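Local structure of Aureochrome1 (3UE6) at residues T122-F127 with V149-A154. The protein is a blue-light photoreceptor whose LOV domain, of the PAS fold, binds a flavin mononucleotide chromophore. Numbering follows the deposited sequence.
Sequences TFWNLF and VSEDYA. With FMN (flavin mononucleotide), chain G.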
loop_
_atom_site.group_PDB
_atom_site.type_symbol
_atom_site.label_atom_id
_atom_site.label_comp_id
_atom_site.label_asym_id
_atom_site.label_seq_id
_atom_site.Cartn_x
_atom_site.Cartn_y
_atom_site.Cartn_z
ATOM N N THR A 122 8.018 10.967 23.285
ATOM C CA THR A 122 6.652 10.912 22.787
ATOM C C THR A 122 6.377 11.926 21.690
ATOM O O THR A 122 7.104 12.906 21.524
ATOM C CB THR A 122 5.627 11.132 23.915
ATOM O OG1 THR A 122 5.701 12.487 24.372
ATOM C CG2 THR A 122 5.889 10.184 25.066
ATOM N N PHE A 123 5.309 11.675 20.945
ATOM C CA PHE A 123 4.834 12.598 19.928
ATOM C C PHE A 123 3.364 12.305 19.672
ATOM O O PHE A 123 2.921 11.168 19.835
ATOM C CB PHE A 123 5.650 12.445 18.640
ATOM C CG PHE A 123 5.379 11.170 17.889
ATOM C CD1 PHE A 123 5.953 9.974 18.289
ATOM C CD2 PHE A 123 4.558 11.172 16.773
ATOM C CE1 PHE A 123 5.704 8.801 17.593
ATOM C CE2 PHE A 123 4.308 10.005 16.074
ATOM C CZ PHE A 123 4.882 8.818 16.485
ATOM N N TRP A 124 2.601 13.323 19.290
ATOM C CA TRP A 124 1.201 13.101 18.949
ATOM C C TRP A 124 1.065 12.601 17.519
ATOM O O TRP A 124 1.644 13.169 16.592
ATOM C CB TRP A 124 0.363 14.355 19.181
ATOM C CG TRP A 124 0.084 14.568 20.617
ATOM C CD1 TRP A 124 0.850 15.270 21.501
ATOM C CD2 TRP A 124 -1.015 14.058 21.367
ATOM N NE1 TRP A 124 0.288 15.241 22.754
ATOM C CE2 TRP A 124 -0.873 14.489 22.697
ATOM C CE3 TRP A 124 -2.133 13.271 21.043
ATOM C CZ2 TRP A 124 -1.778 14.181 23.701
ATOM C CZ3 TRP A 124 -3.037 12.960 22.041
ATOM C CH2 TRP A 124 -2.855 13.411 23.349
ATOM N N ASN A 125 0.298 11.527 17.353
ATOM C CA ASN A 125 0.189 10.846 16.070
ATOM C C ASN A 125 -1.215 10.899 15.475
ATOM O O ASN A 125 -2.130 10.264 15.993
ATOM C CB ASN A 125 0.629 9.385 16.232
ATOM C CG ASN A 125 0.624 8.620 14.926
ATOM O OD1 ASN A 125 0.447 9.198 13.858
ATOM N ND2 ASN A 125 0.834 7.310 15.006
ATOM N N LEU A 126 -1.386 11.672 14.401
ATOM C CA LEU A 126 -2.608 11.597 13.592
ATOM C C LEU A 126 -2.477 10.399 12.667
ATOM O O LEU A 126 -1.760 10.431 11.665
ATOM C CB LEU A 126 -2.854 12.863 12.767
ATOM C CG LEU A 126 -4.103 12.813 11.866
ATOM C CD1 LEU A 126 -5.317 12.287 12.629
ATOM C CD2 LEU A 126 -4.416 14.167 11.232
ATOM N N PHE A 127 -3.176 9.336 13.018
ATOM C CA PHE A 127 -2.925 8.048 12.418
ATOM C C PHE A 127 -4.170 7.547 11.663
ATOM O O PHE A 127 -5.267 7.516 12.213
ATOM C CB PHE A 127 -2.463 7.096 13.524
ATOM C CG PHE A 127 -2.938 5.697 13.362
ATOM C CD1 PHE A 127 -2.398 4.882 12.387
ATOM C CD2 PHE A 127 -3.897 5.181 14.213
ATOM C CE1 PHE A 127 -2.827 3.582 12.243
ATOM C CE2 PHE A 127 -4.326 3.882 14.079
ATOM C CZ PHE A 127 -3.791 3.081 13.092
ATOM N N VAL A 149 2.207 15.547 14.593
ATOM C CA VAL A 149 1.490 16.816 14.512
ATOM C C VAL A 149 1.880 17.741 15.660
ATOM O O VAL A 149 2.372 17.293 16.697
ATOM C CB VAL A 149 -0.048 16.619 14.510
ATOM C CG1 VAL A 149 -0.499 15.896 13.246
ATOM C CG2 VAL A 149 -0.495 15.870 15.751
ATOM N N SER A 150 1.661 19.036 15.463
ATOM C CA SER A 150 1.978 20.032 16.474
ATOM C C SER A 150 1.036 19.937 17.673
ATOM O O SER A 150 -0.071 19.413 17.568
ATOM C CB SER A 150 1.913 21.436 15.873
ATOM O OG SER A 150 0.605 21.740 15.434
ATOM N N GLU A 151 1.496 20.445 18.812
ATOM C CA GLU A 151 0.699 20.484 20.029
ATOM C C GLU A 151 -0.644 21.137 19.728
ATOM O O GLU A 151 -1.687 20.688 20.200
ATOM C CB GLU A 151 1.444 21.284 21.107
ATOM C CG GLU A 151 1.102 20.909 22.545
ATOM C CD GLU A 151 1.909 19.726 23.047
ATOM O OE1 GLU A 151 2.747 19.209 22.280
ATOM O OE2 GLU A 151 1.708 19.313 24.209
ATOM N N ASP A 152 -0.604 22.195 18.925
ATOM C CA ASP A 152 -1.782 22.999 18.623
ATOM C C ASP A 152 -2.795 22.248 17.771
ATOM O O ASP A 152 -3.993 22.280 18.045
ATOM C CB ASP A 152 -1.366 24.290 17.923
ATOM C CG ASP A 152 -0.249 25.002 18.650
ATOM O OD1 ASP A 152 0.908 24.927 18.183
ATOM O OD2 ASP A 152 -0.524 25.628 19.697
ATOM N N TYR A 153 -2.310 21.593 16.722
ATOM C CA TYR A 153 -3.171 20.801 15.855
ATOM C C TYR A 153 -3.775 19.641 16.648
ATOM O O TYR A 153 -4.953 19.312 16.487
ATOM C CB TYR A 153 -2.384 20.279 14.650
ATOM C CG TYR A 153 -3.234 19.735 13.519
ATOM C CD1 TYR A 153 -4.561 20.126 13.359
ATOM C CD2 TYR A 153 -2.708 18.822 12.614
ATOM C CE1 TYR A 153 -5.335 19.622 12.322
ATOM C CE2 TYR A 153 -3.476 18.314 11.579
ATOM C CZ TYR A 153 -4.784 18.716 11.437
ATOM O OH TYR A 153 -5.535 18.202 10.403
ATOM N N ALA A 154 -2.967 19.032 17.513
ATOM C CA ALA A 154 -3.413 17.905 18.331
ATOM C C ALA A 154 -4.530 18.288 19.297
ATOM O O ALA A 154 -5.479 17.527 19.480
ATOM C CB ALA A 154 -2.239 17.299 19.090
HETATM N N1 FMN G . -1.800 2.053 17.013
HETATM C C2 FMN G . -1.033 3.106 17.465
HETATM O O2 FMN G . -1.114 3.468 18.642
HETATM N N3 FMN G . -0.177 3.753 16.599
HETATM C C4 FMN G . -0.081 3.354 15.286
HETATM O O4 FMN G . 0.682 3.928 14.517
HETATM C C4A FMN G . -0.850 2.291 14.829
HETATM N N5 FMN G . -0.769 1.873 13.512
HETATM C C5A FMN G . -1.541 0.819 13.068
HETATM C C6 FMN G . -1.451 0.409 11.746
HETATM C C7 FMN G . -2.223 -0.651 11.284
HETATM C C7M FMN G . -2.120 -1.090 9.848
HETATM C C8 FMN G . -3.088 -1.301 12.155
HETATM C C8M FMN G . -3.919 -2.443 11.653
HETATM C C9 FMN G . -3.179 -0.889 13.481
HETATM C C9A FMN G . -2.405 0.174 13.943
HETATM N N10 FMN G . -2.473 0.587 15.264
HETATM C C10 FMN G . -1.712 1.645 15.702
HETATM C "C1'" FMN G . -3.405 -0.060 16.243
HETATM C "C2'" FMN G . -2.836 -1.275 16.956
HETATM O "O2'" FMN G . -2.136 -2.087 16.047
HETATM C "C3'" FMN G . -3.991 -2.050 17.582
HETATM O "O3'" FMN G . -4.898 -2.477 16.589
HETATM C "C4'" FMN G . -4.710 -1.168 18.598
HETATM O "O4'" FMN G . -3.812 -0.842 19.633
HETATM C "C5'" FMN G . -5.938 -1.836 19.209
HETATM O "O5'" FMN G . -5.687 -3.206 19.435
HETATM P P FMN G . -5.376 -3.783 20.907
HETATM O O1P FMN G . -4.079 -3.168 21.379
HETATM O O2P FMN G . -5.222 -5.281 20.853
HETATM O O3P FMN G . -6.483 -3.434 21.872
HETATM O O HOH W 1 4.275 15.717 18.711
#
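Val-149 N donates to Trp-124 O across 3.2 Å, with an N-H...O angle of 147°; this is the one direct hydrogen bond between 122-127 and 149-154. A water extends the backbone pairing: it accepts from Trp-124 N at 3.0 Å and donates to Val-149 O, so both backbone polar groups of Trp-124 are engaged on this side. The rest of the direct contact is mostly apolar. Val-149 spreads its two methyls along the strand, CG2 lying 3.8 Å from Trp-124 CB and CG1 3.9 Å from Leu-126 CB. With CG anti to the carbonyl carbon (chi1 -76°) the Trp-124 indole leaves beside the backbone N, and a second torsion near 90° turns one of its faces to the start of the helix. Ala-154 CB stands over that face, 4.3 Å from the centroid of the five-membered ring and 28° off its normal, a CH-pi contact displaced toward the rim. Further along, Leu-126 CD2 approaches Tyr-153 CE2 obliquely and more loosely, at 4.3 Å. The helix itself begins with Ser-150 as N-cap, its OG accepting from Tyr-153 N at 3.2 Å. Asn-125 and Phe-127 point to the other side of the strand, into the flavin pocket, the Phe-127 ring with one face toward FMN C4A. This is consistent with the Jα helix of LOV domains, which in phototropin LOV2 packs on the sheet face turned away from the flavin. Strand 122-133 runs between 109-116 and 139-145 in the antiparallel PAS sheet, and helix 151-161 continues the packing through Leu-157 on Leu-126 and Val-158 on Trp-124.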